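Local coordinates for protein proabylysin (PDB 4JIU) that binds zinc and is the zymogen of the minigluzincin abylysin, a small soluble metallopeptidase that presumably cleaves peptide bonds once activated, at residues A[55-58]-A[59-63]; A[82-85]-A[86-90]; A[90-93]-A[94-97]. The protein carries 1 engineered substitution. All coordinates share one frame; numbering follows the deposited sequence.

How the contacts relate
All three contacts are local, between residues three to five apart. Contact 1 is buried near the centre of the chain, on helix 51-67, and carries a zinc ligand. Contacts 2 and 3 lie farther out and are partly buried. Contact 2 is the turn leading into helix 88-100, and contact 3 is the middle of that helix; they share K90. Their chemistry follows their place. Contact 1 uses aromatic rings and a metal bond, contact 2 a turn and a water, and contact 3 salt bridges at the surface. Y56 joins the three: its ring packs on F84 and A89 of contact 2, and its hydroxyl meets E93 of contact 3.

Contact 1: residues A[55-58]-A[59-63]; sequences FYIL and IHELA. With ZN (zinc ion), chain B.
F55, Y56, I57 and L58 each give a backbone carbonyl to the N-H four residues on, so 55-58 and 59-63 are consecutive turns of one alpha helix. The bond from I59 N to F55 O is 2.9 Å. The bond from H60 N to Y56 O is 2.8 Å. In the first side-chain pair, I59 CG1 lies over a face of the F55 ring, 4.1 Å from its centroid, as a CH-pi contact. In the second, H60 CB lies over a face of the Y56 ring. Here the two ring planes are oblique, at 59°. Y56 and H60 both hold CG anti to the backbone N (chi1 177° and -179°), which brings the phenol oxygen to the edge of the imidazole. H60 ND1 donates to Y56 OH at 3.0 Å, close to the imidazole plane. This bond fixes the rotation of the ring and leaves H60 NE2 to bind the zinc ion at 2.0 Å. Y56 OH also bonds E93, so Y56 is a second-shell residue behind a metal ligand. H60 and E61 open the HExxH motif of gluzincins. H64, H72 and the C-terminal V105 complete the zinc site, consistent with a zymogen blocked by its own tail. Helix 2-13 packs on L58, I59 and L62, helix 88-100 on Y56 and I57, and helix 74-80 on A63.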
loop_
_atom_site.group_PDB
_atom_site.type_symbol
_atom_site.label_atom_id
_atom_site.label_comp_id
_atom_site.label_asym_id
_atom_site.label_seq_id
_atom_site.Cartn_x
_atom_site.Cartn_y
_atom_site.Cartn_z
ATOM N N PHE A 55 -5.646 -2.710 -3.596
ATOM C CA PHE A 55 -5.559 -3.275 -2.255
ATOM C C PHE A 55 -4.094 -3.568 -1.902
ATOM O O PHE A 55 -3.684 -3.339 -0.770
ATOM C CB PHE A 55 -6.411 -4.544 -2.146
ATOM C CG PHE A 55 -6.739 -4.931 -0.726
ATOM C CD1 PHE A 55 -7.424 -4.050 0.118
ATOM C CD2 PHE A 55 -6.370 -6.189 -0.243
ATOM C CE1 PHE A 55 -7.760 -4.422 1.382
ATOM C CE2 PHE A 55 -6.753 -6.556 1.059
ATOM C CZ PHE A 55 -7.428 -5.667 1.850
ATOM N N TYR A 56 -3.324 -4.102 -2.854
ATOM C CA TYR A 56 -1.902 -4.326 -2.591
ATOM C C TYR A 56 -1.220 -3.060 -2.139
ATOM O O TYR A 56 -0.430 -3.030 -1.226
ATOM C CB TYR A 56 -1.197 -4.990 -3.812
ATOM C CG TYR A 56 0.265 -5.104 -3.486
ATOM C CD1 TYR A 56 0.690 -6.113 -2.610
ATOM C CD2 TYR A 56 1.228 -4.222 -3.893
ATOM C CE1 TYR A 56 1.985 -6.231 -2.259
ATOM C CE2 TYR A 56 2.522 -4.290 -3.490
ATOM C CZ TYR A 56 2.922 -5.311 -2.656
ATOM O OH TYR A 56 4.219 -5.444 -2.243
ATOM N N ILE A 57 -1.424 -1.968 -2.909
ATOM C CA ILE A 57 -0.777 -0.718 -2.557
ATOM C C ILE A 57 -1.132 -0.291 -1.134
ATOM O O ILE A 57 -0.258 0.122 -0.379
ATOM C CB ILE A 57 -1.097 0.376 -3.604
ATOM C CG1 ILE A 57 -0.484 -0.001 -4.960
ATOM C CG2 ILE A 57 -0.639 1.730 -3.103
ATOM C CD1 ILE A 57 -0.968 0.807 -6.094
ATOM N N LEU A 58 -2.412 -0.339 -0.791
ATOM C CA LEU A 58 -2.829 0.029 0.548
ATOM C C LEU A 58 -2.191 -0.849 1.593
ATOM O O LEU A 58 -1.748 -0.364 2.646
ATOM C CB LEU A 58 -4.351 0.018 0.644
ATOM C CG LEU A 58 -5.048 1.129 -0.141
ATOM C CD1 LEU A 58 -6.558 0.949 -0.049
ATOM C CD2 LEU A 58 -4.691 2.513 0.317
ATOM N N ILE A 59 -2.180 -2.172 1.386
ATOM C CA ILE A 59 -1.569 -3.101 2.317
ATOM C C ILE A 59 -0.076 -2.829 2.429
ATOM O O ILE A 59 0.442 -2.848 3.573
ATOM C CB ILE A 59 -1.880 -4.544 1.920
ATOM C CG1 ILE A 59 -3.336 -4.946 2.193
ATOM C CG2 ILE A 59 -0.899 -5.523 2.568
ATOM C CD1 ILE A 59 -3.676 -5.112 3.656
ATOM N N HIS A 60 0.603 -2.616 1.323
ATOM C CA HIS A 60 2.029 -2.332 1.332
ATOM C C HIS A 60 2.309 -1.103 2.155
ATOM O O HIS A 60 3.226 -1.067 3.002
ATOM C CB HIS A 60 2.505 -2.221 -0.119
ATOM C CG HIS A 60 3.978 -1.951 -0.233
ATOM N ND1 HIS A 60 4.855 -2.893 -0.718
ATOM C CD2 HIS A 60 4.783 -0.892 0.015
ATOM C CE1 HIS A 60 6.096 -2.423 -0.737
ATOM N NE2 HIS A 60 6.075 -1.179 -0.251
ATOM N N GLU A 61 1.561 -0.034 1.878
ATOM C CA GLU A 61 1.819 1.211 2.604
ATOM C C GLU A 61 1.438 1.129 4.095
ATOM O O GLU A 61 2.165 1.585 4.949
ATOM C CB GLU A 61 1.168 2.381 1.904
ATOM C CG GLU A 61 1.677 2.609 0.491
ATOM C CD GLU A 61 3.167 2.818 0.389
ATOM O OE1 GLU A 61 3.880 3.200 1.319
ATOM O OE2 GLU A 61 3.667 2.572 -0.750
ATOM N N LEU A 62 0.321 0.461 4.399
ATOM C CA LEU A 62 -0.069 0.240 5.767
ATOM C C LEU A 62 0.983 -0.619 6.482
ATOM O O LEU A 62 1.242 -0.386 7.669
ATOM C CB LEU A 62 -1.426 -0.450 5.933
ATOM C CG LEU A 62 -2.631 0.431 5.666
ATOM C CD1 LEU A 62 -3.883 -0.410 5.586
ATOM C CD2 LEU A 62 -2.798 1.511 6.730
ATOM N N ALA A 63 1.584 -1.587 5.801
ATOM C CA ALA A 63 2.617 -2.406 6.378
ATOM C C ALA A 63 3.829 -1.590 6.771
ATOM O O ALA A 63 4.453 -1.837 7.812
ATOM C CB ALA A 63 2.997 -3.554 5.436
HETATM ZN ZN ZN B . 7.630 -0.102 0.340
#

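Contact 2: residues A[82-85]-A[86-90]; sequences KVFP and GERAK
P85 and R88 meet across a tight turn, a local contact in the loop between helix 74-80 and helix 88-100. The turn delivers the chain into the first residues of the second helix. R88 N donates to P85 O at 2.9 Å and closes it. The side chains of P85 and R88 lie side by side and point the same way, with P85 CD 4.0 Å from R88 CB. F84, just before the turn, faces back to the helix start. R88 CG comes to the edge of the F84 ring, near its plane, with F84 CD2 4.0 Å away. R88 reaches this edge with CG anti to its backbone N (chi1 -172°). A bend at chi2 (64°) then carries the chain onward, and R88 NE forms a salt bridge with E52 of helix 51-67. F84 CB also packs on A89 CB at 4.4 Å. The motif is a type II' beta turn from P85 to R88, with G86 at its second position. The positive phi of G86 (64°) suits a residue without a side chain, and a CB there would fall 2.9 Å from P85 C. A water bridges three backbone atoms. It donates to F84 O at 2.7 Å and to G86 O at 2.8 Å, and accepts from A89 N at 2.9 Å. It thus satisfies an N-H of the first helical turn and ties F84 to it. The F84 ring meets Y56 edge-to-face, while A89 packs on Y56 of helix 51-67 and on W77 and V80 of helix 74-80.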
loop_
_atom_site.group_PDB
_atom_site.type_symbol
_atom_site.label_atom_id
_atom_site.label_comp_id
_atom_site.label_asym_id
_atom_site.label_seq_id
_atom_site.Cartn_x
_atom_site.Cartn_y
_atom_site.Cartn_z
ATOM N N LYS A 82 -0.271 -11.297 5.395
ATOM C CA LYS A 82 -1.626 -11.527 5.926
ATOM C C LYS A 82 -2.680 -11.480 4.833
ATOM O O LYS A 82 -3.791 -11.998 5.052
ATOM C CB LYS A 82 -1.951 -10.511 7.056
ATOM C CG LYS A 82 -1.012 -10.704 8.231
ATOM C CD LYS A 82 -1.254 -9.619 9.270
ATOM C CE LYS A 82 -0.445 -9.819 10.517
ATOM N NZ LYS A 82 -0.674 -8.706 11.467
ATOM N N VAL A 83 -2.352 -10.935 3.676
ATOM C CA VAL A 83 -3.238 -10.877 2.532
ATOM C C VAL A 83 -2.607 -11.600 1.327
ATOM O O VAL A 83 -3.315 -12.404 0.737
ATOM C CB VAL A 83 -3.551 -9.420 2.111
ATOM C CG1 VAL A 83 -4.367 -9.405 0.845
ATOM C CG2 VAL A 83 -4.284 -8.745 3.248
ATOM N N PHE A 84 -1.348 -11.284 1.009
ATOM C CA PHE A 84 -0.731 -11.751 -0.232
ATOM C C PHE A 84 0.287 -12.837 0.087
ATOM O O PHE A 84 1.373 -12.504 0.579
ATOM C CB PHE A 84 -0.057 -10.578 -0.929
ATOM C CG PHE A 84 -1.053 -9.513 -1.334
ATOM C CD1 PHE A 84 -1.301 -8.415 -0.518
ATOM C CD2 PHE A 84 -1.777 -9.598 -2.499
ATOM C CE1 PHE A 84 -2.223 -7.449 -0.826
ATOM C CE2 PHE A 84 -2.695 -8.652 -2.879
ATOM C CZ PHE A 84 -2.928 -7.572 -2.015
ATOM N N PRO A 85 -0.024 -14.114 -0.086
ATOM C CA PRO A 85 0.871 -15.187 0.351
ATOM C C PRO A 85 2.008 -15.425 -0.604
ATOM O O PRO A 85 1.869 -15.287 -1.813
ATOM C CB PRO A 85 -0.079 -16.412 0.389
ATOM C CG PRO A 85 -1.086 -16.153 -0.716
ATOM C CD PRO A 85 -1.274 -14.643 -0.690
ATOM N N GLY A 86 3.159 -15.821 -0.089
ATOM C CA GLY A 86 4.175 -16.419 -0.933
ATOM C C GLY A 86 4.688 -15.452 -1.958
ATOM O O GLY A 86 5.162 -14.356 -1.686
ATOM N N GLU A 87 4.653 -15.880 -3.217
ATOM C CA GLU A 87 5.113 -15.109 -4.332
ATOM C C GLU A 87 4.114 -14.070 -4.819
ATOM O O GLU A 87 4.406 -13.334 -5.784
ATOM C CB GLU A 87 5.567 -16.051 -5.463
ATOM C CG GLU A 87 6.707 -16.971 -4.984
ATOM C CD GLU A 87 6.578 -18.304 -5.702
ATOM O OE1 GLU A 87 5.402 -18.571 -6.077
ATOM O OE2 GLU A 87 7.562 -19.050 -5.863
ATOM N N ARG A 88 2.968 -13.966 -4.192
ATOM C CA ARG A 88 1.895 -13.102 -4.777
ATOM C C ARG A 88 2.237 -11.624 -4.704
ATOM O O ARG A 88 1.911 -10.924 -5.660
ATOM C CB ARG A 88 0.561 -13.388 -4.068
ATOM C CG ARG A 88 -0.638 -12.696 -4.704
ATOM C CD ARG A 88 -0.869 -13.197 -6.107
ATOM N NE ARG A 88 -2.176 -12.826 -6.631
ATOM C CZ ARG A 88 -2.644 -13.309 -7.737
ATOM N NH1 ARG A 88 -1.955 -14.202 -8.433
ATOM N NH2 ARG A 88 -3.807 -12.915 -8.165
ATOM N N ALA A 89 2.858 -11.116 -3.632
ATOM C CA ALA A 89 3.137 -9.675 -3.623
ATOM C C ALA A 89 4.001 -9.253 -4.770
ATOM O O ALA A 89 3.787 -8.225 -5.406
ATOM C CB ALA A 89 3.888 -9.308 -2.328
ATOM N N LYS A 90 5.034 -10.037 -5.091
ATOM C CA LYS A 90 5.905 -9.649 -6.195
ATOM C C LYS A 90 5.158 -9.754 -7.506
ATOM O O LYS A 90 5.423 -8.947 -8.390
ATOM C CB LYS A 90 7.178 -10.490 -6.160
ATOM C CG LYS A 90 8.193 -10.006 -5.114
ATOM C CD LYS A 90 8.806 -8.639 -5.471
ATOM C CE LYS A 90 9.230 -7.861 -4.230
ATOM N NZ LYS A 90 9.572 -6.438 -4.509
HETATM O O HOH W 1 3.551 -12.233 -0.999
#

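Contact 3: residues A[90-93]-A[94-97]; sequences KEIE and DRIM
R95 and E91 form a salt bridge from one turn of helix 88-100 to the next, the i to i+4 pairing of an alpha helix. Backbone bonds from D94, R95, I96 and M97 to the carbonyls four residues back accompany it. R95 CB starts 3.5 Å from I92 O. CG passes 3.3 Å from E91 O. CD lies 3.7 Å from E91 OE2 and also nears I92 CD1. The chain is extended from CG to NE, and NE donates to E91 OE2 at 2.7 Å. The carboxylate oxygen lies near the guanidinium plane and uses its anti lone pair, and the two flat groups are turned 71° apart. R95 NH2 adds a weak bond to the same oxygen. I92 CD1 lies over one face of the guanidinium, toward its rim, 3.8 Å from R95 NH1. E91 reaches across by a bend at chi2 (53°). An alanine at E91 takes away OE2, and R95 NE and NH2 would probably be left without this mate, the guanidinium held less firmly. One turn along, I92 CG2 packs on I96 CD1 at 4.0 Å, and both isoleucines also touch helix 51-67. Elsewhere on the helix E93 has two partners: OE1 bonds the hydroxyl of Y56, beside the zinc site, and OE2 takes K90 NZ at 2.6 Å on its syn side, 32° out of the carboxylate plane.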
loop_
_atom_site.group_PDB
_atom_site.type_symbol
_atom_site.label_atom_id
_atom_site.label_comp_id
_atom_site.label_asym_id
_atom_site.label_seq_id
_atom_site.Cartn_x
_atom_site.Cartn_y
_atom_site.Cartn_z
ATOM N N LYS A 90 5.034 -10.037 -5.091
ATOM C CA LYS A 90 5.905 -9.649 -6.195
ATOM C C LYS A 90 5.158 -9.754 -7.506
ATOM O O LYS A 90 5.423 -8.947 -8.390
ATOM C CB LYS A 90 7.178 -10.490 -6.160
ATOM C CG LYS A 90 8.193 -10.006 -5.114
ATOM C CD LYS A 90 8.806 -8.639 -5.471
ATOM C CE LYS A 90 9.230 -7.861 -4.230
ATOM N NZ LYS A 90 9.572 -6.438 -4.509
ATOM N N GLU A 91 4.267 -10.701 -7.686
ATOM C CA GLU A 91 3.449 -10.828 -8.894
ATOM C C GLU A 91 2.580 -9.563 -9.076
ATOM O O GLU A 91 2.474 -8.976 -10.161
ATOM C CB GLU A 91 2.575 -12.054 -8.871
ATOM C CG GLU A 91 1.624 -12.233 -10.023
ATOM C CD GLU A 91 2.238 -12.155 -11.400
ATOM O OE1 GLU A 91 3.405 -12.609 -11.527
ATOM O OE2 GLU A 91 1.508 -11.646 -12.300
ATOM N N ILE A 92 1.934 -9.122 -8.009
ATOM C CA ILE A 92 1.082 -7.932 -8.109
ATOM C C ILE A 92 1.951 -6.708 -8.334
ATOM O O ILE A 92 1.595 -5.818 -9.115
ATOM C CB ILE A 92 0.159 -7.842 -6.899
ATOM C CG1 ILE A 92 -0.778 -9.039 -6.804
ATOM C CG2 ILE A 92 -0.601 -6.525 -6.918
ATOM C CD1 ILE A 92 -1.600 -9.418 -8.024
ATOM N N GLU A 93 3.066 -6.554 -7.641
ATOM C CA GLU A 93 3.976 -5.472 -7.940
ATOM C C GLU A 93 4.385 -5.432 -9.404
ATOM O O GLU A 93 4.436 -4.364 -9.993
ATOM C CB GLU A 93 5.238 -5.583 -7.089
ATOM C CG GLU A 93 5.038 -5.176 -5.664
ATOM C CD GLU A 93 6.336 -5.105 -4.887
ATOM O OE1 GLU A 93 6.212 -5.002 -3.666
ATOM O OE2 GLU A 93 7.480 -5.135 -5.396
ATOM N N ASP A 94 4.635 -6.572 -9.963
ATOM C CA ASP A 94 5.019 -6.634 -11.374
ATOM C C ASP A 94 3.888 -6.124 -12.242
ATOM O O ASP A 94 4.116 -5.429 -13.238
ATOM C CB ASP A 94 5.402 -8.066 -11.748
ATOM C CG ASP A 94 6.755 -8.535 -11.257
ATOM O OD1 ASP A 94 7.548 -7.677 -10.793
ATOM O OD2 ASP A 94 7.116 -9.737 -11.284
ATOM N N ARG A 95 2.659 -6.521 -11.929
ATOM C CA ARG A 95 1.501 -6.028 -12.711
ATOM C C ARG A 95 1.399 -4.523 -12.651
ATOM O O ARG A 95 1.100 -3.841 -13.635
ATOM C CB ARG A 95 0.221 -6.747 -12.250
ATOM C CG ARG A 95 0.248 -8.267 -12.469
ATOM C CD ARG A 95 -1.015 -8.962 -12.014
ATOM N NE ARG A 95 -0.889 -10.404 -12.063
ATOM C CZ ARG A 95 -1.845 -11.272 -11.723
ATOM N NH1 ARG A 95 -2.998 -10.798 -11.263
ATOM N NH2 ARG A 95 -1.652 -12.573 -11.807
ATOM N N ILE A 96 1.531 -3.952 -11.472
ATOM C CA ILE A 96 1.432 -2.519 -11.285
ATOM C C ILE A 96 2.522 -1.795 -12.029
ATOM O O ILE A 96 2.299 -0.803 -12.728
ATOM C CB ILE A 96 1.482 -2.166 -9.783
ATOM C CG1 ILE A 96 0.250 -2.714 -9.088
ATOM C CG2 ILE A 96 1.650 -0.669 -9.626
ATOM C CD1 ILE A 96 0.362 -2.701 -7.584
ATOM N N MET A 97 3.746 -2.307 -11.959
ATOM C CA MET A 97 4.851 -1.719 -12.712
ATOM C C MET A 97 4.620 -1.820 -14.213
ATOM O O MET A 97 4.911 -0.846 -14.908
ATOM C CB MET A 97 6.168 -2.412 -12.362
ATOM C CG MET A 97 7.253 -1.981 -13.321
ATOM S SD MET A 97 7.800 -0.299 -13.152
ATOM C CE MET A 97 8.668 0.011 -14.692
#